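Local coordinates for SusD superfamily protein (Bacteroides fragilis, PDB 3L22), which probably binds glycans at the bacterial outer membrane and also binds zinc ions, at residues V56-N61 with G274-I279; H174-L179 with M205-V210. One frame throughout, in Å; residues are numbered along the deposited sequence. Where two conformers were deposited one is given.

Interaction 1 (V56-N61 with G274-I279)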
# COMPACT_ATOMS: atom_id res chain seq x y z
N VAL A 56 -0.47 12.69 -8.82
CA VAL A 56 -1.05 12.36 -10.12
C VAL A 56 -2.40 13.03 -10.19
O VAL A 56 -2.90 13.46 -9.13
CB VAL A 56 -1.16 10.82 -10.33
CG1 VAL A 56 0.25 10.24 -10.53
CG2 VAL A 56 -1.91 10.10 -9.19
N ILE A 57 -2.94 13.17 -11.41
CA ILE A 57 -4.30 13.66 -11.63
C ILE A 57 -5.08 12.68 -12.46
O ILE A 57 -4.53 12.04 -13.32
CB ILE A 57 -4.37 15.04 -12.33
CG1 ILE A 57 -3.54 15.06 -13.65
CG2 ILE A 57 -3.93 16.08 -11.37
CD1 ILE A 57 -3.73 16.33 -14.52
N ASN A 58 -6.37 12.59 -12.17
CA ASN A 58 -7.29 11.77 -12.92
C ASN A 58 -8.10 12.71 -13.79
O ASN A 58 -8.85 13.54 -13.28
CB ASN A 58 -8.20 10.98 -11.95
CG ASN A 58 -9.07 9.96 -12.65
OD1 ASN A 58 -9.60 10.23 -13.76
ND2 ASN A 58 -9.23 8.77 -12.03
N ILE A 59 -7.93 12.61 -15.11
CA ILE A 59 -8.64 13.48 -16.05
C ILE A 59 -9.74 12.73 -16.83
O ILE A 59 -10.25 13.21 -17.83
CB ILE A 59 -7.66 14.26 -16.99
CG1 ILE A 59 -6.68 13.35 -17.73
CG2 ILE A 59 -6.88 15.34 -16.19
CD1 ILE A 59 -7.31 12.48 -18.79
N SER A 60 -10.13 11.56 -16.36
CA SER A 60 -11.01 10.68 -17.15
C SER A 60 -12.44 11.17 -17.19
O SER A 60 -13.16 10.82 -18.14
CB SER A 60 -11.03 9.26 -16.59
OG SER A 60 -11.57 9.19 -15.27
N ASN A 61 -12.86 11.94 -16.18
CA ASN A 61 -14.27 12.35 -16.03
C ASN A 61 -15.20 11.15 -16.01
O ASN A 61 -16.34 11.25 -16.41
CB ASN A 61 -14.69 13.31 -17.15
CG ASN A 61 -15.96 14.10 -16.81
OD1 ASN A 61 -16.17 14.48 -15.67
ND2 ASN A 61 -16.83 14.31 -17.80
N GLY A 274 -2.53 8.27 -21.40
CA GLY A 274 -2.86 9.66 -21.09
C GLY A 274 -4.34 9.98 -20.95
O GLY A 274 -4.68 11.13 -20.69
N LYS A 275 -5.22 9.00 -21.08
CA LYS A 275 -6.66 9.26 -21.01
C LYS A 275 -7.24 9.14 -19.60
O LYS A 275 -8.41 9.48 -19.39
CB LYS A 275 -7.41 8.32 -21.95
CG LYS A 275 -7.05 8.56 -23.44
CD LYS A 275 -7.83 7.64 -24.37
CE LYS A 275 -7.47 7.90 -25.84
NZ LYS A 275 -7.96 6.76 -26.69
N ILE A 276 -6.45 8.64 -18.65
CA ILE A 276 -6.96 8.50 -17.29
C ILE A 276 -6.07 9.27 -16.32
O ILE A 276 -6.45 10.38 -15.94
CB ILE A 276 -7.19 7.02 -16.87
CG1 ILE A 276 -8.10 6.31 -17.89
CG2 ILE A 276 -7.78 6.96 -15.43
CD1 ILE A 276 -8.24 4.80 -17.67
N MSE A 277 -4.92 8.68 -15.94
CA MSE A 277 -4.00 9.30 -14.99
C MSE A 277 -2.88 10.00 -15.76
O MSE A 277 -2.36 9.46 -16.74
CB MSE A 277 -3.38 8.28 -14.05
CG MSE A 277 -4.34 7.34 -13.36
SE MSE A 277 -5.73 8.18 -12.34
CE MSE A 277 -4.60 9.11 -11.07
N LEU A 278 -2.53 11.20 -15.28
CA LEU A 278 -1.33 11.93 -15.68
C LEU A 278 -0.58 12.32 -14.41
O LEU A 278 -1.13 12.33 -13.30
CB LEU A 278 -1.71 13.17 -16.48
CG LEU A 278 -2.43 13.02 -17.83
CD1 LEU A 278 -2.90 14.43 -18.37
CD2 LEU A 278 -1.47 12.29 -18.84
N ILE A 279 0.69 12.66 -14.59
CA ILE A 279 1.47 13.28 -13.54
C ILE A 279 0.88 14.68 -13.30
O ILE A 279 0.60 15.39 -14.27
CB ILE A 279 2.92 13.46 -13.96
CG1 ILE A 279 3.59 12.10 -14.26
CG2 ILE A 279 3.71 14.26 -12.85
CD1 ILE A 279 4.93 12.24 -14.94
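I57 and L278 exchange a reciprocal pair of backbone hydrogen bonds, I57 N to L278 O (2.7 Å) and L278 N to I57 O (2.9 Å). A third bond, I59 N to I276 O at 2.8 Å, carries the pairing beyond strand 56-58 and just ahead of strand 277-279. The strands are antiparallel but twisted, their directions 149° apart, and V56–I279 and N58–M277 flank I57–L278 as non-hydrogen-bonded pairs. Between these bonds two CA-H...O contacts, M277 to I57 O and N58 to I276 O, use carbonyls already engaged.

Apolar packing differs on the two faces. M277, built as selenomethionine, is bent at chi2 (-56°) and chi3 (-62°), which brings CE to 3.4 Å from V56 CG2, a tight fit, while its SE lies 3.6 Å from N58 ND2. On the face of I57 and L278, I59 CG1 reaches L278 CD1 at 4.0 Å; branched aliphatic residues suit this partly covered side.

Polar side chains shape the exit from the strand. N58 OD1 takes S60 N (3.0 Å) in an Asx turn and S60 OG (2.7 Å) on a lone pair; asparagine thus helps to set the turn, while its ND2 bonds N51 OD1 and T65 O. Helix 67-70 lies against I57 and N58, helix 267-271 against I276 and M277, and helix 44-52 against V56 and M277, so this two-stranded ribbon is bedded among short helices.

Interaction 2 (H174-L179 with M205-V210). With ZN (zinc ion), chain H; EDO (1,2-ethanediol), chain Z.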
# COMPACT_ATOMS: atom_id res chain seq x y z
N HIS A 174 -5.20 -5.17 16.27
CA HIS A 174 -5.36 -6.54 15.78
C HIS A 174 -4.30 -6.87 14.69
O HIS A 174 -3.71 -7.96 14.69
CB HIS A 174 -6.75 -6.86 15.24
CG HIS A 174 -6.75 -8.17 14.55
ND1 HIS A 174 -6.76 -9.34 15.26
CD2 HIS A 174 -6.50 -8.51 13.27
CE1 HIS A 174 -6.58 -10.36 14.44
NE2 HIS A 174 -6.40 -9.88 13.22
N ILE A 175 -4.04 -5.93 13.81
CA ILE A 175 -2.98 -6.07 12.81
C ILE A 175 -1.67 -6.41 13.50
O ILE A 175 -0.98 -7.33 13.08
CB ILE A 175 -2.83 -4.81 11.93
CG1 ILE A 175 -4.05 -4.68 11.01
CG2 ILE A 175 -1.53 -4.85 11.10
CD1 ILE A 175 -4.26 -3.29 10.36
N LEU A 176 -1.37 -5.74 14.62
CA LEU A 176 -0.14 -6.03 15.33
C LEU A 176 -0.16 -7.45 15.89
O LEU A 176 0.89 -8.12 15.91
CB LEU A 176 0.13 -5.01 16.44
CG LEU A 176 0.42 -3.59 16.00
CD1 LEU A 176 0.44 -2.67 17.25
CD2 LEU A 176 1.71 -3.51 15.20
N SER A 177 -1.33 -7.92 16.35
CA SER A 177 -1.45 -9.32 16.76
C SER A 177 -1.18 -10.33 15.63
O SER A 177 -0.50 -11.32 15.84
CB SER A 177 -2.83 -9.60 17.34
OG SER A 177 -3.01 -8.89 18.53
N ASP A 178 -1.68 -10.04 14.44
CA ASP A 178 -1.43 -10.91 13.29
C ASP A 178 0.03 -10.88 12.84
O ASP A 178 0.45 -11.74 12.08
CB ASP A 178 -2.36 -10.55 12.12
CG ASP A 178 -3.75 -11.19 12.22
OD1 ASP A 178 -4.02 -12.10 13.05
OD2 ASP A 178 -4.62 -10.80 11.42
N LEU A 179 0.79 -9.88 13.28
CA LEU A 179 2.20 -9.76 12.93
C LEU A 179 3.11 -10.04 14.14
O LEU A 179 4.33 -9.78 14.09
CB LEU A 179 2.46 -8.35 12.40
CG LEU A 179 1.68 -7.97 11.13
CD1 LEU A 179 1.96 -6.50 10.83
CD2 LEU A 179 2.06 -8.85 9.93
N MSE A 205 7.90 -4.55 7.59
CA MSE A 205 7.52 -3.34 6.85
C MSE A 205 6.08 -2.94 7.22
O MSE A 205 5.81 -1.77 7.45
CB MSE A 205 7.63 -3.54 5.33
CG MSE A 205 9.05 -3.54 4.82
SE MSE A 205 9.92 -1.82 5.14
CE MSE A 205 8.81 -0.72 3.92
N LEU A 206 5.17 -3.91 7.28
CA LEU A 206 3.78 -3.60 7.61
C LEU A 206 3.69 -3.10 9.07
O LEU A 206 2.95 -2.17 9.39
CB LEU A 206 2.85 -4.81 7.40
CG LEU A 206 1.34 -4.58 7.54
CD1 LEU A 206 0.87 -3.33 6.77
CD2 LEU A 206 0.54 -5.83 7.13
N LYS A 207 4.45 -3.75 9.95
CA LYS A 207 4.50 -3.39 11.35
C LYS A 207 5.05 -1.95 11.45
O LYS A 207 4.49 -1.11 12.14
CB LYS A 207 5.38 -4.38 12.08
CG LYS A 207 5.40 -4.30 13.58
CD LYS A 207 6.24 -5.43 14.24
CE LYS A 207 5.66 -6.82 14.06
NZ LYS A 207 6.27 -7.83 14.99
N MSE A 208 6.09 -1.63 10.69
CA MSE A 208 6.58 -0.28 10.70
C MSE A 208 5.52 0.73 10.25
O MSE A 208 5.36 1.75 10.91
CB MSE A 208 7.83 -0.11 9.86
CG MSE A 208 8.28 1.34 9.83
SE MSE A 208 10.12 1.64 9.24
CE MSE A 208 9.97 0.68 7.78
N ARG A 209 4.82 0.45 9.15
CA ARG A 209 3.77 1.33 8.70
C ARG A 209 2.70 1.55 9.75
O ARG A 209 2.23 2.68 9.93
CB ARG A 209 3.11 0.82 7.41
CG ARG A 209 4.00 0.94 6.19
CD ARG A 209 3.11 0.95 4.95
NE ARG A 209 3.75 0.89 3.65
CZ ARG A 209 3.10 0.85 2.50
NH1 ARG A 209 1.76 0.88 2.47
NH2 ARG A 209 3.77 0.80 1.37
N VAL A 210 2.31 0.49 10.43
CA VAL A 210 1.29 0.58 11.44
C VAL A 210 1.79 1.46 12.59
O VAL A 210 1.09 2.36 13.02
CB VAL A 210 0.86 -0.81 11.94
CG1 VAL A 210 0.04 -0.72 13.23
CG2 VAL A 210 0.07 -1.53 10.84
ZN ZN H . -7.03 -9.64 17.39
C1 EDO Z . 4.68 -6.70 18.42
O1 EDO Z . 5.85 -6.98 17.67
C2 EDO Z . 3.37 -6.71 17.66
O2 EDO Z . 3.44 -7.20 16.33
O HOH W 1 -6.17 -11.69 17.44
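I175 meets V210 through methyl groups, CG2 to CG2 at 3.7 Å, the two side chains meeting at a slant. Both are beta-branched and both set off toward the opposite helix; I175 CG2 lies anti to its own backbone N, which carries this branch toward V210, and Y129 of helix 113-131 touches both I175 and L206.

L176 starts off to one side, but its CD2 swings in to 3.8 Å from V210 CG1 and also lies against the aliphatic stem of K207, which it crosses almost at a right angle. Its backbone O, near the end of helix 168-178, accepts a hydrogen bond from O2 of a 1,2-ethanediol molecule, probably from the crystallisation liquor.

The helices run antiparallel, at 160°, and the axes of the two short segments come within 10.2 Å, consistent with the TPR-like helical scaffold of SusD proteins; leucine, isoleucine and valine fill the seam between them.

D178 takes no part in the seam. Its OD2 is met from above the carboxylate plane by NE2 of H174 (2.7 Å), whose ND1 binds a zinc ion at 2.2 Å together with a water and two further atoms from elsewhere in the structure; OD1 forms a salt bridge with R124. The H174–D178 bond is strongly bent, but the carboxylate helps to orient the ring and may slightly raise its electron density for the zinc.

L179 sends CD1 to L206 CG (3.9 Å), their side chains nearly perpendicular. Its backbone O accepts K207 NZ at 2.9 Å, the ammonium standing 37° out of the carbonyl plane. A bend at chi3 (-67°) turns the long lysine to that oxygen, and NZ also donates to O1 of the ethanediol; a charged lysine should suit the carbonyl-rich end of a helix.

How the interactions relate
Interaction 1 joins chain parts more than 200 residues apart, and interaction 2 lies within the span between them, pairing segments whose closest ends are 26 residues apart. Their centres are 33 Å apart, on opposite sides of the chain's centre, and they share no helix or strand. Interaction 1 is the more peripheral and partly buried; backbone hydrogen bonds tie its short strands together, with side chains adding to the hold and shaping a turn. Interaction 2 is buried between helices, whose backbone bonds run mostly within each helix, so aliphatic packing does most of the joining and one lysine supplies the polar link. Interaction 2 alone includes a zinc ligand; interaction 1 lies away from the metal sites.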